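Local coordinates for protein beta-fructofuranosidase, insoluble isoenzyme CWINV1 (Arabidopsis thaliana, PDB 2OXB) that hydrolyses sucrose and 1-kestose, and less readily neokestose and levan, by releasing terminal beta-D-fructofuranosyl residues in the plant cell wall, at residues His31-Trp36 / Trp48-Ser53; Leu56-Pro61 / Asn532-Ser537; Asp60-Ala65 / Asp115-Glu120. The protein carries 1 engineered substitution. All blocks are in the same frame, centred on the assembly; numbering follows the deposited sequence.

Interaction 1 of 3, residues His31-Trp36 / Trp48-Ser53; sequences HLFYQW and WAHSTS. With FRU (beta-D-fructofuranose), chain B.
Phe-33 carries CG anti to its own carbonyl carbon (chi1 -57°), whereas His-50 on the facing strand has CG anti to the backbone N (chi1 -161°); with these torsions the two side chains run alongside each other in the same direction and their rings form an offset stack, centroids 4.0 Å apart and planes 21° from parallel, although the closest ring-to-ring approach is doubtful and says nothing about tightness. The imidazole is fixed in rotation by a nearly straight hydrogen bond from His-50 ND1 to Leu-32 O (3.1 Å); the oxygen lies in the ring plane, while the donor approaches from above the carbonyl plane. Leu-32 O also receives a weak bond from Ser-51 N, and Leu-32 N donates to Ser-51 O (3.2 Å). His-31 meets His-50 rim to rim, centroids 5.1 Å apart, with the methyl Thr-52 CG2 beside His-31 ND1. Trp-48 extends this aromatic cluster: its CE3 touches Phe-33 CB at 3.5 Å. The two strands form an antiparallel hairpin in the first blade of the five-bladed beta-propeller typical of family 32 glycosidases. Away from the cluster, Ala-49 CB makes a CH-pi contact over one face of the Tyr-34 ring, 3.7 Å from its centroid, and also packs against Trp-36 CB. Strand 31-36 reaches the substrate pocket through Gln-35, whose chain is bent at chi2. Gln-35 OE1 accepts a hydrogen bond from O6 of the bound fructose (2.8 Å), while its NE2 donates to Asn-21 OD1 and Cys-77 O, which sets the way round the amide lies. Trp-48 NE1 bonds to Trp-78 O.

Interaction 2 of 3, residues Leu56-Pro61 / Asn532-Ser537; sequences LINWDP and NSAQIS
An inverse gamma turn centred on Gln-535 lies against Asn-58 and Trp-59 where the C-terminal tail of the chain, having left the beta-sandwich domain, returns to the beta-propeller. The tail runs roughly parallel to the segment 57-61 that leads into strand 60-66, their end-to-end directions 22° apart. Both backbone polar atoms of Gln-535 are used. Its carbonyl oxygen accepts the firmer bond, from Trp-59 N to Gln-535 O at 2.8 Å. Its amide makes a weak bond, Gln-535 N to Asn-58 OD1 at 3.5 Å. Asn-58 has CG beside its backbone N (chi1 -52°), a torsion that brings the amide oxygen toward the tail. The backbone of Asn-58 is itself anchored by hydrogen bonds, its N to Asp-55 OD1 and its O to Ser-53 OG. A small apolar patch flanks the polar pair: the branch methyl Ile-57 CG2 meets Ala-534 CB at 3.7 Å, and the isoleucine side chain also touches Val-335 and Leu-338. The Trp-59 indole leads away from the tail, meeting the rings of Phe-10 and Trp-291, so it is the backbone of Trp-59 that carries the bond. At the chain terminus, Ser-537 CB packs on the proline ring at Pro-61 CD, 3.8 Å away. The hydroxyl of this last residue turns back along its own chain, Ser-537 OG donating to Ile-536 O at 2.6 Å.

Interaction 3 of 3, residues Asp60-Ala65 / Asp115-Glu120; sequences DPHPPA and DPYLRE
Arg-119, which lies along the edge of the His-62 imidazole, is tied to its own loop by a salt bridge from Arg-119 NH2 to Asp-115 OD1 (3.0 Å), a hydrogen bond that is weak in its angle. The arginine sets out with CG between the backbone N and the carbonyl carbon (chi1 80°) and bends at chi3, which carries NH2 to the Asp-115 carboxylate. On the way, Arg-119 NE passes His-62 CD2 at 3.7 Å and Arg-119 CB lies 3.8 Å from the same carbon. Imidazole and guanidinium planes are 38° apart, each group meeting the other at its edge and near its plane. The same edge of the imidazole also meets Tyr-117: His-62 NE2 comes to Tyr-117 CD1 at 3.3 Å, the side chains cross at about a right angle, and the rings meet obliquely, planes 73° and centroids 5.2 Å apart. This is where the outermost strand of the first propeller blade, 60-66, meets the loop that enters the last strand, 121-123, of the next blade; no hydrogen bond crosses between the two segments, and the join rests on side-chain packing. The His-62 ring also meets that of His-50 on the neighbouring strand, and His-50 NE2 in turn makes a weak hydrogen bond to Tyr-117 O, a second tie to the same loop. The charge state of His-62 is not seen; Arg-119 and Asp-115, paired with each other, would probably have largely opposing effects on it. Farther along, where the chain turns a corner, Ala-65 CB touches Arg-119 O at 4.2 Å, and Pro-63 borders the arginine at the protein surface.

All three contacts meet on the first propeller blade, in which strands 29-36, 47-53 and 60-66 lie side by side. Interaction 1 closes before the other two open; its centre is about 12 Å from that of interaction 2 and about 8 Å from that of interaction 3. Interactions 2 and 3 share Asp-60 and Pro-61, their centres about 15 Å apart. Backbone pairs Thr-52 with Asp-60 and Trp-48 with Ala-65 join the buried hairpin to the edge strand. That strand and the loop leading into it therefore connect the substrate-binding hairpin of interaction 1 with the C-terminal tail in interaction 2 and with a loop of the next blade in interaction 3.

Interaction 1 of 3, residues His31-Trp36 / Trp48-Ser53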
loop_
_atom_site.group_PDB
_atom_site.type_symbol
_atom_site.label_atom_id
_atom_site.label_comp_id
_atom_site.label_asym_id
_atom_site.label_seq_id
_atom_site.Cartn_x
_atom_site.Cartn_y
_atom_site.Cartn_z
ATOM N N HIS A 31 -5.674 -11.497 -11.612
ATOM C CA HIS A 31 -6.503 -12.113 -10.590
ATOM C C HIS A 31 -6.301 -11.396 -9.254
ATOM O O HIS A 31 -5.227 -10.866 -8.973
ATOM C CB HIS A 31 -6.139 -13.600 -10.452
ATOM C CG HIS A 31 -6.570 -14.451 -11.611
ATOM N ND1 HIS A 31 -7.897 -14.693 -11.908
ATOM C CD2 HIS A 31 -5.851 -15.160 -12.517
ATOM C CE1 HIS A 31 -7.976 -15.516 -12.938
ATOM N NE2 HIS A 31 -6.750 -15.816 -13.327
ATOM N N LEU A 32 -7.360 -11.357 -8.458
ATOM C CA LEU A 32 -7.326 -10.764 -7.130
ATOM C C LEU A 32 -8.263 -11.558 -6.251
ATOM O O LEU A 32 -9.441 -11.763 -6.576
ATOM C CB LEU A 32 -7.795 -9.302 -7.103
ATOM C CG LEU A 32 -7.987 -8.740 -5.667
ATOM C CD1 LEU A 32 -6.650 -8.470 -5.025
ATOM C CD2 LEU A 32 -8.780 -7.442 -5.688
ATOM N N PHE A 33 -7.721 -12.029 -5.143
ATOM C CA PHE A 33 -8.513 -12.756 -4.180
ATOM C C PHE A 33 -8.412 -11.815 -2.992
ATOM O O PHE A 33 -7.931 -10.692 -3.148
ATOM C CB PHE A 33 -7.880 -14.121 -3.882
ATOM C CG PHE A 33 -7.679 -14.987 -5.104
ATOM C CD1 PHE A 33 -8.726 -15.709 -5.650
ATOM C CD2 PHE A 33 -6.428 -15.086 -5.705
ATOM C CE1 PHE A 33 -8.526 -16.515 -6.773
ATOM C CE2 PHE A 33 -6.229 -15.891 -6.830
ATOM C CZ PHE A 33 -7.278 -16.602 -7.357
ATOM N N TYR A 34 -8.873 -12.249 -1.826
ATOM C CA TYR A 34 -8.806 -11.424 -0.631
ATOM C C TYR A 34 -9.637 -11.966 0.511
ATOM O O TYR A 34 -10.510 -12.816 0.326
ATOM C CB TYR A 34 -9.238 -9.980 -0.919
ATOM C CG TYR A 34 -10.611 -9.841 -1.522
ATOM C CD1 TYR A 34 -10.833 -10.041 -2.884
ATOM C CD2 TYR A 34 -11.691 -9.483 -0.732
ATOM C CE1 TYR A 34 -12.101 -9.878 -3.437
ATOM C CE2 TYR A 34 -12.958 -9.319 -1.275
ATOM C CZ TYR A 34 -13.158 -9.515 -2.616
ATOM O OH TYR A 34 -14.431 -9.350 -3.102
ATOM N N GLN A 35 -9.335 -11.462 1.699
ATOM C CA GLN A 35 -10.029 -11.851 2.904
ATOM C C GLN A 35 -11.389 -11.134 2.894
ATOM O O GLN A 35 -11.448 -9.898 2.911
ATOM C CB GLN A 35 -9.186 -11.439 4.116
ATOM C CG GLN A 35 -7.762 -11.987 4.111
ATOM C CD GLN A 35 -7.636 -13.350 4.764
ATOM O OE1 GLN A 35 -7.654 -13.468 5.983
ATOM N NE2 GLN A 35 -7.514 -14.386 3.954
ATOM N N TRP A 36 -12.475 -11.910 2.863
ATOM C CA TRP A 36 -13.835 -11.351 2.823
ATOM C C TRP A 36 -14.848 -12.096 3.709
ATOM O O TRP A 36 -14.842 -13.324 3.796
ATOM C CB TRP A 36 -14.318 -11.322 1.355
ATOM C CG TRP A 36 -15.766 -10.962 1.133
ATOM C CD1 TRP A 36 -16.347 -9.732 1.281
ATOM C CD2 TRP A 36 -16.818 -11.858 0.754
ATOM N NE1 TRP A 36 -17.700 -9.811 1.023
ATOM C CE2 TRP A 36 -18.014 -11.104 0.697
ATOM C CE3 TRP A 36 -16.867 -13.228 0.459
ATOM C CZ2 TRP A 36 -19.242 -11.673 0.358
ATOM C CZ3 TRP A 36 -18.091 -13.799 0.122
ATOM C CH2 TRP A 36 -19.262 -13.019 0.074
ATOM N N TRP A 48 -11.637 -16.561 0.652
ATOM C CA TRP A 48 -10.913 -15.967 -0.463
ATOM C C TRP A 48 -11.857 -15.574 -1.599
ATOM O O TRP A 48 -12.004 -16.313 -2.569
ATOM C CB TRP A 48 -9.842 -16.939 -0.977
ATOM C CG TRP A 48 -8.579 -16.947 -0.139
ATOM C CD1 TRP A 48 -8.497 -17.023 1.229
ATOM C CD2 TRP A 48 -7.229 -16.858 -0.612
ATOM N NE1 TRP A 48 -7.180 -16.982 1.634
ATOM C CE2 TRP A 48 -6.381 -16.882 0.526
ATOM C CE3 TRP A 48 -6.649 -16.760 -1.883
ATOM C CZ2 TRP A 48 -4.983 -16.813 0.422
ATOM C CZ3 TRP A 48 -5.257 -16.691 -1.980
ATOM C CH2 TRP A 48 -4.446 -16.718 -0.838
ATOM N N ALA A 49 -12.505 -14.414 -1.461
ATOM C CA ALA A 49 -13.407 -13.917 -2.492
ATOM C C ALA A 49 -12.556 -13.686 -3.726
ATOM O O ALA A 49 -11.364 -13.379 -3.616
ATOM C CB ALA A 49 -14.055 -12.630 -2.061
ATOM N N HIS A 50 -13.172 -13.832 -4.898
ATOM C CA HIS A 50 -12.465 -13.683 -6.168
ATOM C C HIS A 50 -13.026 -12.596 -7.071
ATOM O O HIS A 50 -14.175 -12.189 -6.934
ATOM C CB HIS A 50 -12.485 -15.015 -6.923
ATOM C CG HIS A 50 -11.442 -15.134 -7.986
ATOM N ND1 HIS A 50 -10.373 -14.265 -8.083
ATOM C CD2 HIS A 50 -11.262 -16.059 -8.957
ATOM C CE1 HIS A 50 -9.581 -14.655 -9.066
ATOM N NE2 HIS A 50 -10.097 -15.742 -9.612
ATOM N N SER A 51 -12.185 -12.139 -7.993
ATOM C CA SER A 51 -12.520 -11.115 -8.978
ATOM C C SER A 51 -11.388 -11.178 -10.011
ATOM O O SER A 51 -10.314 -11.693 -9.710
ATOM C CB SER A 51 -12.576 -9.727 -8.326
ATOM O OG SER A 51 -13.635 -9.638 -7.378
ATOM N N THR A 52 -11.630 -10.679 -11.224
ATOM C CA THR A 52 -10.628 -10.676 -12.305
ATOM C C THR A 52 -10.577 -9.315 -13.021
ATOM O O THR A 52 -11.457 -8.473 -12.826
ATOM C CB THR A 52 -10.945 -11.758 -13.367
ATOM O OG1 THR A 52 -12.286 -11.589 -13.842
ATOM C CG2 THR A 52 -10.802 -13.156 -12.776
ATOM N N SER A 53 -9.559 -9.095 -13.850
ATOM C CA SER A 53 -9.459 -7.826 -14.572
ATOM C C SER A 53 -8.554 -7.886 -15.799
ATOM O O SER A 53 -7.788 -8.841 -15.984
ATOM C CB SER A 53 -8.962 -6.728 -13.635
ATOM O OG SER A 53 -9.017 -5.470 -14.265
HETATM C C1 FRU B . -3.540 -8.879 8.589
HETATM C C2 FRU B . -3.976 -10.216 9.201
HETATM C C3 FRU B . -3.089 -11.373 8.702
HETATM C C4 FRU B . -4.021 -12.551 8.679
HETATM C C5 FRU B . -5.354 -11.876 8.357
HETATM C C6 FRU B . -6.526 -12.422 9.148
HETATM O O1 FRU B . -2.249 -8.502 9.033
HETATM O O2 FRU B . -4.093 -10.312 10.668
HETATM O O3 FRU B . -1.971 -11.638 9.544
HETATM O O4 FRU B . -3.658 -13.501 7.671
HETATM O O5 FRU B . -5.243 -10.497 8.677
HETATM O O6 FRU B . -6.814 -13.724 8.671
#

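Interaction 2 of 3, residues Leu56-Pro61 / Asn532-Ser537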
loop_
_atom_site.group_PDB
_atom_site.type_symbol
_atom_site.label_atom_id
_atom_site.label_comp_id
_atom_site.label_asym_id
_atom_site.label_seq_id
_atom_site.Cartn_x
_atom_site.Cartn_y
_atom_site.Cartn_z
ATOM N N LEU A 56 -6.651 -3.781 -14.438
ATOM C CA LEU A 56 -6.485 -3.533 -13.014
ATOM C C LEU A 56 -7.386 -2.412 -12.509
ATOM O O LEU A 56 -7.084 -1.768 -11.504
ATOM C CB LEU A 56 -5.029 -3.191 -12.691
ATOM C CG LEU A 56 -3.981 -4.309 -12.703
ATOM C CD1 LEU A 56 -2.603 -3.685 -12.533
ATOM C CD2 LEU A 56 -4.254 -5.324 -11.599
ATOM N N ILE A 57 -8.491 -2.178 -13.201
ATOM C CA ILE A 57 -9.397 -1.122 -12.791
ATOM C C ILE A 57 -10.813 -1.652 -12.714
ATOM O O ILE A 57 -11.501 -1.453 -11.706
ATOM C CB ILE A 57 -9.354 0.071 -13.775
ATOM C CG1 ILE A 57 -7.902 0.546 -13.960
ATOM C CG2 ILE A 57 -10.224 1.199 -13.251
ATOM C CD1 ILE A 57 -7.256 1.114 -12.721
ATOM N N ASN A 58 -11.242 -2.324 -13.784
ATOM C CA ASN A 58 -12.581 -2.907 -13.860
ATOM C C ASN A 58 -12.498 -4.362 -13.423
ATOM O O ASN A 58 -11.726 -5.147 -13.984
ATOM C CB ASN A 58 -13.126 -2.861 -15.289
ATOM C CG ASN A 58 -13.058 -1.485 -15.903
ATOM O OD1 ASN A 58 -13.463 -0.492 -15.301
ATOM N ND2 ASN A 58 -12.556 -1.421 -17.122
ATOM N N TRP A 59 -13.312 -4.719 -12.436
ATOM C CA TRP A 59 -13.314 -6.074 -11.911
ATOM C C TRP A 59 -14.629 -6.832 -12.029
ATOM O O TRP A 59 -15.703 -6.320 -11.690
ATOM C CB TRP A 59 -12.839 -6.060 -10.454
ATOM C CG TRP A 59 -11.466 -5.438 -10.337
ATOM C CD1 TRP A 59 -11.162 -4.105 -10.377
ATOM C CD2 TRP A 59 -10.212 -6.133 -10.276
ATOM N NE1 TRP A 59 -9.804 -3.929 -10.355
ATOM C CE2 TRP A 59 -9.194 -5.156 -10.298
ATOM C CE3 TRP A 59 -9.850 -7.483 -10.221
ATOM C CZ2 TRP A 59 -7.838 -5.486 -10.251
ATOM C CZ3 TRP A 59 -8.505 -7.815 -10.177
ATOM C CH2 TRP A 59 -7.514 -6.819 -10.197
ATOM N N ASP A 60 -14.514 -8.057 -12.539
ATOM C CA ASP A 60 -15.639 -8.965 -12.716
ATOM C C ASP A 60 -15.584 -9.939 -11.534
ATOM O O ASP A 60 -14.532 -10.507 -11.248
ATOM C CB ASP A 60 -15.507 -9.741 -14.044
ATOM C CG ASP A 60 -15.650 -8.849 -15.280
ATOM O OD1 ASP A 60 -14.733 -8.058 -15.578
ATOM O OD2 ASP A 60 -16.689 -8.944 -15.961
ATOM N N PRO A 61 -16.709 -10.130 -10.826
ATOM C CA PRO A 61 -16.791 -11.034 -9.673
ATOM C C PRO A 61 -16.676 -12.526 -9.985
ATOM O O PRO A 61 -16.618 -12.931 -11.139
ATOM C CB PRO A 61 -18.145 -10.684 -9.065
ATOM C CG PRO A 61 -18.955 -10.346 -10.266
ATOM C CD PRO A 61 -18.000 -9.451 -11.033
ATOM N N ASN A 532 -14.738 9.205 -13.940
ATOM C CA ASN A 532 -15.905 8.360 -14.151
ATOM C C ASN A 532 -15.760 7.123 -13.286
ATOM O O ASN A 532 -14.681 6.834 -12.756
ATOM C CB ASN A 532 -15.997 7.917 -15.610
ATOM C CG ASN A 532 -16.194 9.075 -16.560
ATOM O OD1 ASN A 532 -15.882 8.977 -17.742
ATOM N ND2 ASN A 532 -16.730 10.179 -16.047
ATOM N N SER A 533 -16.851 6.378 -13.167
ATOM C CA SER A 533 -16.863 5.173 -12.355
ATOM C C SER A 533 -16.212 3.981 -13.029
ATOM O O SER A 533 -16.122 3.899 -14.255
ATOM C CB SER A 533 -18.300 4.814 -11.971
ATOM O OG SER A 533 -18.826 5.772 -11.069
ATOM N N ALA A 534 -15.739 3.059 -12.205
ATOM C CA ALA A 534 -15.116 1.850 -12.703
ATOM C C ALA A 534 -16.046 0.720 -12.286
ATOM O O ALA A 534 -16.636 0.761 -11.202
ATOM C CB ALA A 534 -13.732 1.675 -12.087
ATOM N N GLN A 535 -16.189 -0.274 -13.156
ATOM C CA GLN A 535 -17.064 -1.419 -12.898
ATOM C C GLN A 535 -16.483 -2.347 -11.837
ATOM O O GLN A 535 -15.745 -3.282 -12.147
ATOM C CB GLN A 535 -17.313 -2.186 -14.208
ATOM C CG GLN A 535 -17.482 -1.264 -15.415
ATOM C CD GLN A 535 -18.305 -1.867 -16.530
ATOM O OE1 GLN A 535 -18.520 -1.225 -17.560
ATOM N NE2 GLN A 535 -18.779 -3.096 -16.334
ATOM N N ILE A 536 -16.833 -2.070 -10.583
ATOM C CA ILE A 536 -16.367 -2.848 -9.439
ATOM C C ILE A 536 -17.468 -3.750 -8.866
ATOM O O ILE A 536 -18.632 -3.347 -8.776
ATOM C CB ILE A 536 -15.849 -1.917 -8.292
ATOM C CG1 ILE A 536 -16.912 -0.854 -7.953
ATOM C CG2 ILE A 536 -14.529 -1.279 -8.693
ATOM C CD1 ILE A 536 -16.563 0.052 -6.761
ATOM N N SER A 537 -17.079 -4.968 -8.488
ATOM C CA SER A 537 -17.977 -5.966 -7.899
ATOM C C SER A 537 -17.151 -7.129 -7.350
ATOM O O SER A 537 -17.449 -7.665 -6.285
ATOM C CB SER A 537 -18.977 -6.494 -8.938
ATOM O OG SER A 537 -19.985 -5.539 -9.235
#

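Interaction 3 of 3, residues Asp60-Ala65 / Asp115-Glu120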
loop_
_atom_site.group_PDB
_atom_site.type_symbol
_atom_site.label_atom_id
_atom_site.label_comp_id
_atom_site.label_asym_id
_atom_site.label_seq_id
_atom_site.Cartn_x
_atom_site.Cartn_y
_atom_site.Cartn_z
ATOM N N ASP A 60 -14.514 -8.057 -12.539
ATOM C CA ASP A 60 -15.639 -8.965 -12.716
ATOM C C ASP A 60 -15.584 -9.939 -11.534
ATOM O O ASP A 60 -14.532 -10.507 -11.248
ATOM C CB ASP A 60 -15.507 -9.741 -14.044
ATOM C CG ASP A 60 -15.650 -8.849 -15.280
ATOM O OD1 ASP A 60 -14.733 -8.058 -15.578
ATOM O OD2 ASP A 60 -16.689 -8.944 -15.961
ATOM N N PRO A 61 -16.709 -10.130 -10.826
ATOM C CA PRO A 61 -16.791 -11.034 -9.673
ATOM C C PRO A 61 -16.676 -12.526 -9.985
ATOM O O PRO A 61 -16.618 -12.931 -11.139
ATOM C CB PRO A 61 -18.145 -10.684 -9.065
ATOM C CG PRO A 61 -18.955 -10.346 -10.266
ATOM C CD PRO A 61 -18.000 -9.451 -11.033
ATOM N N HIS A 62 -16.657 -13.322 -8.921
ATOM C CA HIS A 62 -16.560 -14.777 -8.981
ATOM C C HIS A 62 -16.783 -15.332 -7.591
ATOM O O HIS A 62 -16.455 -14.688 -6.597
ATOM C CB HIS A 62 -15.178 -15.240 -9.454
ATOM C CG HIS A 62 -15.053 -15.332 -10.935
ATOM N ND1 HIS A 62 -14.500 -14.326 -11.697
ATOM C CD2 HIS A 62 -15.475 -16.279 -11.806
ATOM C CE1 HIS A 62 -14.588 -14.649 -12.974
ATOM N NE2 HIS A 62 -15.178 -15.828 -13.067
ATOM N N PRO A 63 -17.330 -16.549 -7.507
ATOM C CA PRO A 63 -17.597 -17.205 -6.228
ATOM C C PRO A 63 -16.289 -17.571 -5.521
ATOM O O PRO A 63 -15.346 -18.026 -6.173
ATOM C CB PRO A 63 -18.408 -18.430 -6.645
ATOM C CG PRO A 63 -17.814 -18.779 -7.979
ATOM C CD PRO A 63 -17.687 -17.426 -8.640
ATOM N N PRO A 64 -16.219 -17.365 -4.183
ATOM C CA PRO A 64 -15.066 -17.647 -3.312
ATOM C C PRO A 64 -14.301 -18.915 -3.715
ATOM O O PRO A 64 -14.912 -19.937 -4.005
ATOM C CB PRO A 64 -15.713 -17.762 -1.943
ATOM C CG PRO A 64 -16.753 -16.702 -2.004
ATOM C CD PRO A 64 -17.361 -16.878 -3.380
ATOM N N ALA A 65 -12.970 -18.842 -3.703
ATOM C CA ALA A 65 -12.111 -19.957 -4.111
ATOM C C ALA A 65 -11.494 -20.788 -2.981
ATOM O O ALA A 65 -11.457 -22.027 -3.049
ATOM C CB ALA A 65 -11.002 -19.434 -5.016
ATOM N N ASP A 115 -9.260 -23.057 -18.116
ATOM C CA ASP A 115 -10.176 -21.961 -17.782
ATOM C C ASP A 115 -9.357 -20.710 -17.493
ATOM O O ASP A 115 -8.490 -20.716 -16.620
ATOM C CB ASP A 115 -11.041 -22.312 -16.550
ATOM C CG ASP A 115 -11.951 -21.151 -16.099
ATOM O OD1 ASP A 115 -12.643 -20.550 -16.950
ATOM O OD2 ASP A 115 -11.991 -20.848 -14.889
ATOM N N PRO A 116 -9.619 -19.622 -18.234
ATOM C CA PRO A 116 -8.908 -18.354 -18.062
ATOM C C PRO A 116 -9.361 -17.594 -16.819
ATOM O O PRO A 116 -8.841 -16.523 -16.514
ATOM C CB PRO A 116 -9.238 -17.610 -19.347
ATOM C CG PRO A 116 -10.651 -18.046 -19.602
ATOM C CD PRO A 116 -10.578 -19.536 -19.352
ATOM N N TYR A 117 -10.328 -18.154 -16.101
ATOM C CA TYR A 117 -10.841 -17.501 -14.909
ATOM C C TYR A 117 -10.355 -18.137 -13.612
ATOM O O TYR A 117 -10.322 -17.474 -12.578
ATOM C CB TYR A 117 -12.372 -17.476 -14.941
ATOM C CG TYR A 117 -12.959 -16.603 -16.037
ATOM C CD1 TYR A 117 -14.338 -16.442 -16.160
ATOM C CD2 TYR A 117 -12.138 -15.938 -16.949
ATOM C CE1 TYR A 117 -14.888 -15.646 -17.160
ATOM C CE2 TYR A 117 -12.675 -15.140 -17.954
ATOM C CZ TYR A 117 -14.050 -14.997 -18.054
ATOM O OH TYR A 117 -14.581 -14.206 -19.050
ATOM N N LEU A 118 -9.972 -19.411 -13.672
ATOM C CA LEU A 118 -9.472 -20.134 -12.498
ATOM C C LEU A 118 -10.378 -19.956 -11.271
ATOM O O LEU A 118 -9.898 -19.688 -10.169
ATOM C CB LEU A 118 -8.049 -19.661 -12.146
ATOM C CG LEU A 118 -6.901 -19.819 -13.150
ATOM C CD1 LEU A 118 -5.633 -19.176 -12.608
ATOM C CD2 LEU A 118 -6.664 -21.289 -13.429
ATOM N N ARG A 119 -11.684 -20.122 -11.469
ATOM C CA ARG A 119 -12.647 -19.960 -10.389
ATOM C C ARG A 119 -12.737 -21.151 -9.441
ATOM O O ARG A 119 -13.112 -20.987 -8.281
ATOM C CB ARG A 119 -14.034 -19.636 -10.955
ATOM C CG ARG A 119 -14.823 -20.819 -11.473
ATOM C CD ARG A 119 -16.097 -20.316 -12.124
ATOM N NE ARG A 119 -15.804 -19.590 -13.356
ATOM C CZ ARG A 119 -15.339 -20.173 -14.458
ATOM N NH1 ARG A 119 -15.125 -21.484 -14.470
ATOM N NH2 ARG A 119 -15.083 -19.451 -15.544
ATOM N N GLU A 120 -12.411 -22.349 -9.909
ATOM C CA GLU A 120 -12.460 -23.504 -9.012
ATOM C C GLU A 120 -11.072 -23.981 -8.597
ATOM O O GLU A 120 -10.318 -24.505 -9.413
ATOM C CB GLU A 120 -13.239 -24.661 -9.643
ATOM C CG GLU A 120 -14.740 -24.452 -9.670
ATOM C CD GLU A 120 -15.491 -25.701 -10.061
ATOM O OE1 GLU A 120 -15.827 -26.515 -9.167
ATOM O OE2 GLU A 120 -15.732 -25.882 -11.275
#